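Local coordinates for protein Cd1 (Flavonifractor plautii, PDB 7D39) that binds FMN and, as a flavone ene-reductase, probably reduces the ring double bond of flavones and flavonols, starting their breakdown in gut bacteria, at residues W72-D75 / K76-D79; A128-P131 / R132-K135; A231-C234 / L235-L238; T252-A255 / E256-E259. All blocks are in the same frame, centred on the assembly; numbering follows the deposited sequence.

In the fold
Along the chain the four contacts follow one another in series, and they fall into two pairs. Interactions 1 and 2, with centres about 12 Å apart, belong to the flavodoxin-like half, whose five-stranded parallel sheet has the strand order 2-1-3-4-5; R132 of interaction 2 forms salt bridges with D75 and D79 of interaction 1, joining helix 70-79 to helix 131-134. Interactions 3 and 4, with centres about 11 Å apart, lie at the four-stranded antiparallel sheet further along the chain, where L238 packs against F253 and Q257. Centres of different pairs are 29 to 35 Å apart, so a flavin-binding fold carries a separate small cysteine-containing unit.

Interaction 1: W72-D75 / K76-D79; sequences WLLD and KMLD
W72 and K76, one helical turn apart, make a CH-pi contact: the aliphatic part of the lysine lies over a face of the indole. K76 CG sits 3.9 Å from the centroid of the six-membered ring of W72 and only 6° off its normal. The indole reaches along the helix towards the next turn, with CG anti to the backbone N (chi1 179°), while the lysine chain bends at both chi2 and chi3, so that its methylenes follow the ring and its ammonium leaves the indole for a salt bridge with E34. A lysine suits this half-open place because its stem is greasy and its tip charged. Alongside them K76 N donates to W72 O at 3.1 Å, the first of four successive i to i+4 bonds; in the third, L78 N meets L74 O at 2.9 Å.

Leucines and M77 make up the buried side. M77, modelled as selenomethionine, extends from CB to CG and then turns at chi3, bringing SE within 4.1 Å of L73 CG; the two side chains pass at a slant. L74 CG and L78 CD1 are more loosely apposed at 4.5 Å. On the polar flank, D75 and D79 keep their like charges apart, with OD1 of D75 6.7 Å from OD2 of D79, and R132 bridges to both.

Helix 70-79 thus turns L73, with W72 and K76, to I36 of strand 32-37, rests M77 on L4 and I6 of strand 2-7, and packs L74 and L78 against M109 of helix 96-109.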
ATOM      1  N   TRP A  72       2.062  -7.986 -15.679  1.00 21.70           N
ATOM      2  CA  TRP A  72       0.808  -7.643 -16.343  1.00 26.82           C
ATOM      3  C   TRP A  72      -0.076  -6.792 -15.437  1.00 23.98           C
ATOM      4  O   TRP A  72      -0.557  -5.726 -15.837  1.00 25.61           O
ATOM      5  CB  TRP A  72       0.090  -8.919 -16.767  1.00 30.23           C
ATOM      6  CG  TRP A  72      -1.226  -8.697 -17.445  1.00 33.63           C
ATOM      7  CD1 TRP A  72      -1.448  -8.518 -18.789  1.00 26.93           C
ATOM      8  CD2 TRP A  72      -2.511  -8.641 -16.816  1.00 27.87           C
ATOM      9  NE1 TRP A  72      -2.791  -8.348 -19.025  1.00 25.17           N
ATOM     10  CE2 TRP A  72      -3.468  -8.424 -17.837  1.00 29.51           C
ATOM     11  CE3 TRP A  72      -2.947  -8.754 -15.496  1.00 23.90           C
ATOM     12  CZ2 TRP A  72      -4.829  -8.314 -17.573  1.00 23.33           C
ATOM     13  CZ3 TRP A  72      -4.312  -8.635 -15.234  1.00 27.08           C
ATOM     14  CH2 TRP A  72      -5.232  -8.429 -16.271  1.00 27.69           C
ATOM     15  N   LEU A  73      -0.296  -7.247 -14.204  1.00 25.11           N
ATOM     16  CA  LEU A  73      -1.118  -6.474 -13.273  1.00 26.01           C
ATOM     17  C   LEU A  73      -0.576  -5.057 -13.109  1.00 26.03           C
ATOM     18  O   LEU A  73      -1.327  -4.077 -13.152  1.00 28.32           O
ATOM     19  CB  LEU A  73      -1.175  -7.183 -11.913  1.00 19.89           C
ATOM     20  CG  LEU A  73      -1.968  -6.538 -10.769  1.00 19.56           C
ATOM     21  CD1 LEU A  73      -3.407  -6.301 -11.180  1.00 19.85           C
ATOM     22  CD2 LEU A  73      -1.896  -7.391  -9.492  1.00 18.93           C
ATOM     23  N   LEU A  74       0.735  -4.937 -12.926  1.00 24.40           N
ATOM     24  CA  LEU A  74       1.338  -3.630 -12.724  1.00 24.46           C
ATOM     25  C   LEU A  74       1.120  -2.722 -13.929  1.00 24.82           C
ATOM     26  O   LEU A  74       0.779  -1.543 -13.769  1.00 26.20           O
ATOM     27  CB  LEU A  74       2.830  -3.801 -12.424  1.00 25.97           C
ATOM     28  CG  LEU A  74       3.439  -2.615 -11.706  1.00 30.97           C
ATOM     29  CD1 LEU A  74       2.609  -2.372 -10.480  1.00 26.74           C
ATOM     30  CD2 LEU A  74       4.885  -2.894 -11.337  1.00 34.66           C
ATOM     31  N   ASP A  75       1.320  -3.246 -15.144  1.00 22.54           N
ATOM     32  CA  ASP A  75       1.049  -2.446 -16.335  1.00 26.37           C
ATOM     33  C   ASP A  75      -0.374  -1.910 -16.312  1.00 27.08           C
ATOM     34  O   ASP A  75      -0.612  -0.749 -16.659  1.00 25.34           O
ATOM     35  CB  ASP A  75       1.273  -3.255 -17.620  1.00 33.60           C
ATOM     36  CG  ASP A  75       2.723  -3.615 -17.856  1.00 58.31           C
ATOM     37  OD1 ASP A  75       3.607  -2.739 -17.735  1.00 70.37           O
ATOM     38  OD2 ASP A  75       2.986  -4.793 -18.181  1.00 71.77           O
ATOM     39  N   LYS A  76      -1.336  -2.743 -15.913  1.00 23.00           N
ATOM     40  CA  LYS A  76      -2.724  -2.288 -15.885  1.00 23.77           C
ATOM     41  C   LYS A  76      -2.903  -1.171 -14.872  1.00 28.11           C
ATOM     42  O   LYS A  76      -3.582  -0.176 -15.144  1.00 29.78           O
ATOM     43  CB  LYS A  76      -3.677  -3.442 -15.557  1.00 22.55           C
ATOM     44  CG  LYS A  76      -3.629  -4.651 -16.492  1.00 29.77           C
ATOM     45  CD  LYS A  76      -4.030  -4.316 -17.919  1.00 33.68           C
ATOM     46  CE  LYS A  76      -5.430  -3.784 -17.994  1.00 35.83           C
ATOM     47  NZ  LYS A  76      -5.899  -3.761 -19.407  1.00 36.48           N
HETATM   48  N   MSE A  77      -2.309  -1.318 -13.695  1.00 22.16           N
HETATM   49  CA  MSE A  77      -2.456  -0.294 -12.683  1.00 24.12           C
HETATM   50  C   MSE A  77      -1.817   1.013 -13.143  1.00 24.51           C
HETATM   51  O   MSE A  77      -2.340   2.083 -12.867  1.00 24.54           O
HETATM   52  CB  MSE A  77      -1.856  -0.756 -11.369  1.00 21.36           C
HETATM   53  CG  MSE A  77      -2.559  -1.962 -10.802  1.00 26.11           C
HETATM   54 SE   MSE A  77      -1.625  -2.754  -9.266  1.00 36.16          SE
HETATM   55  CE  MSE A  77      -2.413  -1.688  -7.817  1.00 27.17           C
ATOM     56  N   LEU A  78      -0.702   0.918 -13.874  1.00 29.56           N
ATOM     57  CA  LEU A  78      -0.014   2.123 -14.335  1.00 34.78           C
ATOM     58  C   LEU A  78      -0.804   2.848 -15.415  1.00 28.25           C
ATOM     59  O   LEU A  78      -0.689   4.070 -15.543  1.00 34.76           O
ATOM     60  CB  LEU A  78       1.388   1.773 -14.852  1.00 32.48           C
ATOM     61  CG  LEU A  78       2.478   1.417 -13.829  1.00 30.45           C
ATOM     62  CD1 LEU A  78       3.707   0.861 -14.518  1.00 27.61           C
ATOM     63  CD2 LEU A  78       2.854   2.637 -13.001  1.00 39.64           C
ATOM     64  N   ASP A  79      -1.590   2.123 -16.208  1.00 27.00           N
ATOM     65  CA  ASP A  79      -2.414   2.752 -17.229  1.00 31.68           C
ATOM     66  C   ASP A  79      -3.659   3.419 -16.667  1.00 33.86           C
ATOM     67  O   ASP A  79      -4.319   4.157 -17.402  1.00 40.51           O
ATOM     68  CB  ASP A  79      -2.848   1.734 -18.286  1.00 35.66           C
ATOM     69  CG  ASP A  79      -1.768   1.447 -19.316  1.00 48.32           C
ATOM     70  OD1 ASP A  79      -0.821   2.257 -19.457  1.00 45.45           O
ATOM     71  OD2 ASP A  79      -1.881   0.398 -19.995  1.00 54.69           O
TER

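Interaction 2: A128-P131 / R132-K135; sequences APDP and RILK
The carboxylate of D130 meets R132 twice, at its backbone and at its guanidinium. NE and NH2 of R132 both close side-on upon OD2 of D130, on its syn lone pair; the shorter bond, NH2 to OD2, is 2.9 Å. The carboxylate and guanidinium planes are only 14° apart, and OD2 lies practically in the guanidinium plane, which fixes the rotation of the guanidinium. OD1 of D130 also accepts from R132 N at 2.7 Å, a weak bond because the hydrogen is poorly aimed. R132 reaches on to salt bridges with D79 and D75, while I133 rests on L78 of helix 70-79. The approach of I133 CD1 to D130 CB, 3.3 Å, is suspiciously short and doubtful at this resolution.

D130 is the N-cap of the short helix 131-134, a classic place for aspartate. Proline fits the next position, since a residue in the first turn need not supply an N-H. The bonds that follow span three residues: I133 N donates to D130 O at 2.8 Å, and L134 N to P131 O at 3.2 Å, both donors standing well above the carbonyl plane.

The other side is looser. P131 is exposed, with CB against R132 N, and L134 CB comes no closer than 4.2 Å to P131 O.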
ATOM      1  N   ALA A 128      15.657   6.145 -20.416  1.00 59.17           N
ATOM      2  CA  ALA A 128      14.580   6.668 -19.583  1.00 66.40           C
ATOM      3  C   ALA A 128      13.626   5.545 -19.189  1.00 70.25           C
ATOM      4  O   ALA A 128      13.040   4.908 -20.075  1.00 66.94           O
ATOM      5  CB  ALA A 128      13.824   7.764 -20.327  1.00 63.13           C
ATOM      6  N   PRO A 129      13.425   5.284 -17.888  1.00 72.16           N
ATOM      7  CA  PRO A 129      12.661   4.098 -17.466  1.00 74.27           C
ATOM      8  C   PRO A 129      11.273   4.582 -17.859  1.00 77.14           C
ATOM      9  O   PRO A 129      11.131   5.659 -18.447  1.00 87.78           O
ATOM     10  CB  PRO A 129      12.556   4.268 -15.944  1.00 68.97           C
ATOM     11  CG  PRO A 129      12.882   5.698 -15.683  1.00 70.00           C
ATOM     12  CD  PRO A 129      13.852   6.100 -16.742  1.00 70.20           C
ATOM     13  N   ASP A 130      10.249   3.785 -17.585  1.00 66.28           N
ATOM     14  CA  ASP A 130       8.863   4.183 -17.836  1.00 53.33           C
ATOM     15  C   ASP A 130       8.190   5.441 -17.314  1.00 40.05           C
ATOM     16  O   ASP A 130       7.942   5.545 -16.101  1.00 39.53           O
ATOM     17  CB  ASP A 130       8.105   2.925 -17.413  1.00 56.50           C
ATOM     18  CG  ASP A 130       6.646   2.895 -17.910  1.00 59.19           C
ATOM     19  OD1 ASP A 130       6.026   3.960 -18.104  1.00 52.24           O
ATOM     20  OD2 ASP A 130       6.108   1.782 -18.090  1.00 63.10           O
ATOM     21  N   PRO A 131       7.889   6.410 -18.176  1.00 44.45           N
ATOM     22  CA  PRO A 131       7.246   7.643 -17.692  1.00 47.65           C
ATOM     23  C   PRO A 131       6.051   7.384 -16.795  1.00 46.89           C
ATOM     24  O   PRO A 131       5.877   8.065 -15.779  1.00 51.17           O
ATOM     25  CB  PRO A 131       6.823   8.346 -18.987  1.00 47.70           C
ATOM     26  CG  PRO A 131       7.693   7.774 -20.034  1.00 50.03           C
ATOM     27  CD  PRO A 131       7.949   6.354 -19.640  1.00 49.44           C
ATOM     28  N   ARG A 132       5.217   6.406 -17.153  1.00 48.39           N
ATOM     29  CA  ARG A 132       4.034   6.107 -16.357  1.00 42.37           C
ATOM     30  C   ARG A 132       4.373   5.927 -14.887  1.00 39.82           C
ATOM     31  O   ARG A 132       3.578   6.297 -14.018  1.00 34.83           O
ATOM     32  CB  ARG A 132       3.354   4.853 -16.899  1.00 40.91           C
ATOM     33  CG  ARG A 132       2.727   5.037 -18.259  1.00 41.35           C
ATOM     34  CD  ARG A 132       2.051   3.765 -18.678  1.00 43.59           C
ATOM     35  NE  ARG A 132       2.980   2.647 -18.568  1.00 43.10           N
ATOM     36  CZ  ARG A 132       2.615   1.373 -18.568  1.00 42.38           C
ATOM     37  NH1 ARG A 132       1.329   1.042 -18.665  1.00 42.17           N
ATOM     38  NH2 ARG A 132       3.536   0.430 -18.463  1.00 35.32           N
ATOM     39  N   ILE A 133       5.563   5.400 -14.592  1.00 33.19           N
ATOM     40  CA  ILE A 133       5.895   4.990 -13.229  1.00 43.08           C
ATOM     41  C   ILE A 133       5.856   6.167 -12.264  1.00 41.22           C
ATOM     42  O   ILE A 133       5.478   6.009 -11.099  1.00 39.60           O
ATOM     43  CB  ILE A 133       7.267   4.300 -13.205  1.00 48.48           C
ATOM     44  CG1 ILE A 133       7.150   2.903 -13.806  1.00 44.67           C
ATOM     45  CG2 ILE A 133       7.789   4.231 -11.788  1.00 48.89           C
ATOM     46  CD1 ILE A 133       8.480   2.310 -14.179  1.00 55.34           C
ATOM     47  N   LEU A 134       6.276   7.351 -12.711  1.00 37.65           N
ATOM     48  CA  LEU A 134       6.291   8.524 -11.847  1.00 34.76           C
ATOM     49  C   LEU A 134       5.016   9.355 -11.928  1.00 39.04           C
ATOM     50  O   LEU A 134       4.879  10.323 -11.177  1.00 36.34           O
ATOM     51  CB  LEU A 134       7.486   9.403 -12.186  1.00 30.43           C
ATOM     52  CG  LEU A 134       8.801   8.770 -11.758  1.00 35.03           C
ATOM     53  CD1 LEU A 134       9.980   9.675 -12.101  1.00 36.05           C
ATOM     54  CD2 LEU A 134       8.743   8.488 -10.270  1.00 39.14           C
ATOM     55  N   LYS A 135       4.088   9.000 -12.813  1.00 36.84           N
ATOM     56  CA  LYS A 135       2.809   9.693 -12.916  1.00 39.61           C
ATOM     57  C   LYS A 135       2.062   9.669 -11.584  1.00 35.97           C
ATOM     58  O   LYS A 135       1.967   8.632 -10.928  1.00 39.49           O
ATOM     59  CB  LYS A 135       1.966   9.021 -14.002  1.00 40.03           C
ATOM     60  CG  LYS A 135       1.254   9.955 -14.948  1.00 56.23           C
ATOM     61  CD  LYS A 135      -0.063   9.334 -15.440  1.00 65.24           C
ATOM     62  CE  LYS A 135       0.135   7.925 -16.008  1.00 63.07           C
ATOM     63  NZ  LYS A 135      -1.155   7.218 -16.303  1.00 55.54           N
TER

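Interaction 3: A231-C234 / L235-L238; sequences AICC and LCGL
C233 and L238 clasp the two ends of a tight reversal: C233 N donates to L238 O over 3.0 Å, nearly straight, with an angle of 165° at the hydrogen. Strand 230-233 ends here, and the chain folds back into a loop that leads to strand 239-245.

L235 opens the return. Its CB lies 4.3 Å from C233 SG, and its N is 3.5 Å from the same sulfur, so the sulfur lies against the backbone of the turn. The rest of this side chain leads away towards M159 and L162 of helix 153-162, an apolar setting that suits a leucine. C236 comes next. Its SG takes the position between its own backbone N and carbonyl carbon (chi1 74°), whereas C233 SG lies anti to the backbone N; together these settings bring the sulfurs to 4.0 Å from each other. G237 then turns the backbone with a positive phi of 80°, a conformation that favours glycine, and its N makes a weak bond to C233 O at 3.2 Å. L238 restores the extended chain; besides accepting from C233, its O draws a CA-H contact from I232 CA at 3.5 Å.

The sequence Cys-X-X-Cys-Gly on such a turn is the form of a zinc-ribbon or rubredoxin-type knuckle. Both sulfurs are modelled in disulfides with C219, which is also joined to C216; one sulfur cannot hold three disulfides at once, so this bonding is doubtful. Four cysteines converging in this way are consistent with a tetrahedral metal site, probably for zinc, although the model contains no metal.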
ATOM      1  N   ALA A 231       5.873   6.964  20.694  1.00 36.52           N
ATOM      2  CA  ALA A 231       4.801   6.378  19.955  1.00 33.45           C
ATOM      3  C   ALA A 231       5.087   6.509  18.471  1.00 32.19           C
ATOM      4  O   ALA A 231       5.323   7.571  17.971  1.00 35.90           O
ATOM      5  CB  ALA A 231       3.499   7.021  20.339  1.00 30.49           C
ATOM      6  N   ILE A 232       5.088   5.390  17.784  1.00 28.98           N
ATOM      7  CA  ILE A 232       5.326   5.369  16.367  1.00 31.47           C
ATOM      8  C   ILE A 232       4.076   5.041  15.579  1.00 30.91           C
ATOM      9  O   ILE A 232       3.421   4.077  15.824  1.00 25.64           O
ATOM     10  CB  ILE A 232       6.434   4.393  15.996  1.00 30.45           C
ATOM     11  CG1 ILE A 232       7.608   4.569  16.941  1.00 31.57           C
ATOM     12  CG2 ILE A 232       6.827   4.586  14.542  1.00 26.60           C
ATOM     13  CD1 ILE A 232       8.839   3.799  16.558  1.00 29.04           C
ATOM     14  N   CYS A 233       3.774   5.885  14.634  1.00 28.98           N
ATOM     15  CA  CYS A 233       2.737   5.605  13.715  1.00 27.10           C
ATOM     16  C   CYS A 233       3.080   4.413  12.840  1.00 26.55           C
ATOM     17  O   CYS A 233       4.131   4.346  12.301  1.00 28.56           O
ATOM     18  CB  CYS A 233       2.483   6.774  12.848  1.00 29.10           C
ATOM     19  SG  CYS A 233       1.100   6.317  11.862  1.00 27.57           S
ATOM     20  N   CYS A 234       2.169   3.475  12.724  1.00 32.40           N
ATOM     21  CA  CYS A 234       2.487   2.237  12.014  1.00 22.84           C
ATOM     22  C   CYS A 234       2.446   2.386  10.494  1.00 22.37           C
ATOM     23  O   CYS A 234       3.013   1.549   9.790  1.00 25.70           O
ATOM     24  CB  CYS A 234       1.541   1.127  12.448  1.00 25.15           C
ATOM     25  SG  CYS A 234       1.950   0.466  14.045  1.00 26.12           S
ATOM     26  N   LEU A 235       1.817   3.428   9.968  1.00 23.26           N
ATOM     27  CA  LEU A 235       1.795   3.657   8.517  1.00 24.24           C
ATOM     28  C   LEU A 235       2.977   4.530   8.106  1.00 28.93           C
ATOM     29  O   LEU A 235       3.856   4.089   7.366  1.00 24.91           O
ATOM     30  CB  LEU A 235       0.470   4.299   8.091  1.00 22.79           C
ATOM     31  CG  LEU A 235       0.319   4.574   6.590  1.00 23.08           C
ATOM     32  CD1 LEU A 235       0.627   3.319   5.767  1.00 21.64           C
ATOM     33  CD2 LEU A 235      -1.088   5.087   6.268  1.00 22.91           C
ATOM     34  N   CYS A 236       3.001   5.774   8.585  1.00 31.74           N
ATOM     35  CA  CYS A 236       3.930   6.776   8.085  1.00 31.54           C
ATOM     36  C   CYS A 236       5.225   6.866   8.896  1.00 31.04           C
ATOM     37  O   CYS A 236       6.177   7.514   8.452  1.00 25.18           O
ATOM     38  CB  CYS A 236       3.213   8.134   8.025  1.00 29.21           C
ATOM     39  SG  CYS A 236       2.883   9.038   9.578  1.00 31.93           S
ATOM     40  N   GLY A 237       5.299   6.226  10.058  1.00 31.67           N
ATOM     41  CA  GLY A 237       6.551   6.129  10.772  1.00 31.12           C
ATOM     42  C   GLY A 237       6.947   7.347  11.568  1.00 34.97           C
ATOM     43  O   GLY A 237       8.025   7.338  12.178  1.00 31.48           O
ATOM     44  N   LEU A 238       6.131   8.401  11.574  1.00 33.71           N
ATOM     45  CA  LEU A 238       6.396   9.532  12.445  1.00 33.87           C
ATOM     46  C   LEU A 238       6.512   9.050  13.883  1.00 32.97           C
ATOM     47  O   LEU A 238       5.757   8.181  14.325  1.00 36.13           O
ATOM     48  CB  LEU A 238       5.287  10.576  12.318  1.00 29.76           C
ATOM     49  CG  LEU A 238       5.322  11.439  11.057  1.00 33.50           C
ATOM     50  CD1 LEU A 238       4.009  12.154  10.841  1.00 31.66           C
ATOM     51  CD2 LEU A 238       6.453  12.449  11.136  1.00 34.05           C
TER

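Interaction 4: T252-A255 / E256-E259; sequences TFPA and EQLE
F253 and L258 touch at a ring edge: L258 CG lies near the plane of the phenyl group, 4.0 Å from F253 CE1. Another direct contact is between P254 and Q257, which lie side by side and point the same way, with CG of P254 3.7 Å from CG of Q257. The proline ring thus shelters the methylenes of the glutamine, whose chain bends at chi2 before its amide turns elsewhere.

Backbone bonds set these positions. Q257 N donates to P254 O at 2.9 Å and L258 N to A255 O at 3.2 Å, each reaching its acceptor from above the carbonyl plane. A255, small and exposed, takes the first turn without crowding it, while the phi already restricted by the ring of P254 suits the entry. F253 CG stands between its own backbone N and carbonyl carbon (chi1 56°), which puts the ring alongside L258.

Further out, L238 packs on both F253 and Q257, and Q257 OE1 accepts from the backbone N of E239, so the amide ties the turn to strand 239-245. E256, on the surface, is hydrogen-bonded through OE1 to H260.

Successive bonds from residue i+3 to i define a 3-10 segment, here bringing the chain from strand 248-252, an edge strand of the antiparallel sheet within this chain, towards helix 265-285.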
ATOM      1  N   THR A 252       0.914  13.779  18.594  1.00 40.61           N
ATOM      2  CA  THR A 252       1.783  14.914  18.317  1.00 40.07           C
ATOM      3  C   THR A 252       3.202  14.439  18.022  1.00 39.98           C
ATOM      4  O   THR A 252       3.613  13.346  18.417  1.00 34.75           O
ATOM      5  CB  THR A 252       1.810  15.916  19.482  1.00 40.80           C
ATOM      6  OG1 THR A 252       2.159  15.240  20.697  1.00 42.98           O
ATOM      7  CG2 THR A 252       0.448  16.586  19.645  1.00 39.01           C
ATOM      8  N   PHE A 253       3.956  15.292  17.335  1.00 39.48           N
ATOM      9  CA  PHE A 253       5.313  14.964  16.922  1.00 40.21           C
ATOM     10  C   PHE A 253       6.043  16.256  16.594  1.00 44.93           C
ATOM     11  O   PHE A 253       5.416  17.249  16.199  1.00 44.27           O
ATOM     12  CB  PHE A 253       5.318  14.027  15.709  1.00 39.62           C
ATOM     13  CG  PHE A 253       4.555  14.560  14.535  1.00 39.24           C
ATOM     14  CD1 PHE A 253       5.191  15.310  13.563  1.00 33.85           C
ATOM     15  CD2 PHE A 253       3.197  14.311  14.409  1.00 39.31           C
ATOM     16  CE1 PHE A 253       4.492  15.795  12.485  1.00 35.01           C
ATOM     17  CE2 PHE A 253       2.488  14.790  13.330  1.00 36.50           C
ATOM     18  CZ  PHE A 253       3.134  15.533  12.368  1.00 36.78           C
ATOM     19  N   PRO A 254       7.324  16.279  16.857  1.00 45.56           N
ATOM     20  CA  PRO A 254       8.138  17.434  16.550  1.00 46.22           C
ATOM     21  C   PRO A 254       8.067  17.592  15.093  1.00 56.12           C
ATOM     22  O   PRO A 254       8.302  16.665  14.378  1.00 69.18           O
ATOM     23  CB  PRO A 254       9.525  16.993  16.943  1.00 45.61           C
ATOM     24  CG  PRO A 254       9.471  15.532  17.010  1.00 44.72           C
ATOM     25  CD  PRO A 254       8.105  15.217  17.476  1.00 47.71           C
ATOM     26  N   ALA A 255       7.921  18.805  14.618  1.00 59.17           N
ATOM     27  CA  ALA A 255       7.688  19.060  13.204  1.00 55.30           C
ATOM     28  C   ALA A 255       8.811  18.638  12.288  1.00 51.47           C
ATOM     29  O   ALA A 255       8.657  18.477  11.121  1.00 51.31           O
ATOM     30  CB  ALA A 255       7.428  20.524  12.996  1.00 42.50           C
ATOM     31  N   GLU A 256       9.976  18.546  12.840  1.00 49.49           N
ATOM     32  CA  GLU A 256      11.141  18.127  12.069  1.00 54.77           C
ATOM     33  C   GLU A 256      11.036  16.664  11.642  1.00 58.19           C
ATOM     34  O   GLU A 256      11.631  16.267  10.633  1.00 52.20           O
ATOM     35  CB  GLU A 256      12.414  18.374  12.884  1.00 61.54           C
ATOM     36  CG  GLU A 256      13.708  18.034  12.162  1.00 67.82           C
ATOM     37  CD  GLU A 256      14.074  16.565  12.279  1.00 76.08           C
ATOM     38  OE1 GLU A 256      14.947  16.098  11.509  1.00 73.48           O
ATOM     39  OE2 GLU A 256      13.481  15.876  13.142  1.00 83.54           O
ATOM     40  N   GLN A 257      10.288  15.849  12.395  1.00 58.87           N
ATOM     41  CA  GLN A 257      10.062  14.461  12.001  1.00 48.20           C
ATOM     42  C   GLN A 257       9.446  14.361  10.611  1.00 44.15           C
ATOM     43  O   GLN A 257       9.614  13.342   9.932  1.00 36.68           O
ATOM     44  CB  GLN A 257       9.162  13.761  13.024  1.00 46.04           C
ATOM     45  CG  GLN A 257       9.898  13.115  14.184  1.00 44.25           C
ATOM     46  CD  GLN A 257      10.564  11.802  13.793  1.00 45.86           C
ATOM     47  OE1 GLN A 257       9.910  10.879  13.300  1.00 41.03           O
ATOM     48  NE2 GLN A 257      11.869  11.711  14.016  1.00 35.93           N
ATOM     49  N   LEU A 258       8.727  15.400  10.167  1.00 39.38           N
ATOM     50  CA  LEU A 258       8.124  15.364   8.839  1.00 39.06           C
ATOM     51  C   LEU A 258       9.148  15.053   7.760  1.00 40.49           C
ATOM     52  O   LEU A 258       8.821  14.426   6.752  1.00 43.79           O
ATOM     53  CB  LEU A 258       7.448  16.696   8.538  1.00 43.98           C
ATOM     54  CG  LEU A 258       5.956  16.704   8.839  1.00 47.87           C
ATOM     55  CD1 LEU A 258       5.382  18.103   8.659  1.00 49.98           C
ATOM     56  CD2 LEU A 258       5.258  15.709   7.942  1.00 37.80           C
ATOM     57  N   GLU A 259      10.385  15.503   7.945  1.00 36.01           N
ATOM     58  CA  GLU A 259      11.452  15.192   7.008  1.00 35.33           C
ATOM     59  C   GLU A 259      11.731  13.703   6.906  1.00 32.61           C
ATOM     60  O   GLU A 259      12.324  13.265   5.916  1.00 35.04           O
ATOM     61  CB  GLU A 259      12.736  15.905   7.435  1.00 39.95           C
ATOM     62  CG  GLU A 259      12.756  17.378   7.136  1.00 58.22           C
ATOM     63  CD  GLU A 259      14.055  17.770   6.486  1.00 75.27           C
ATOM     64  OE1 GLU A 259      14.015  18.358   5.381  1.00 84.57           O
ATOM     65  OE2 GLU A 259      15.118  17.454   7.065  1.00 73.32           O
TER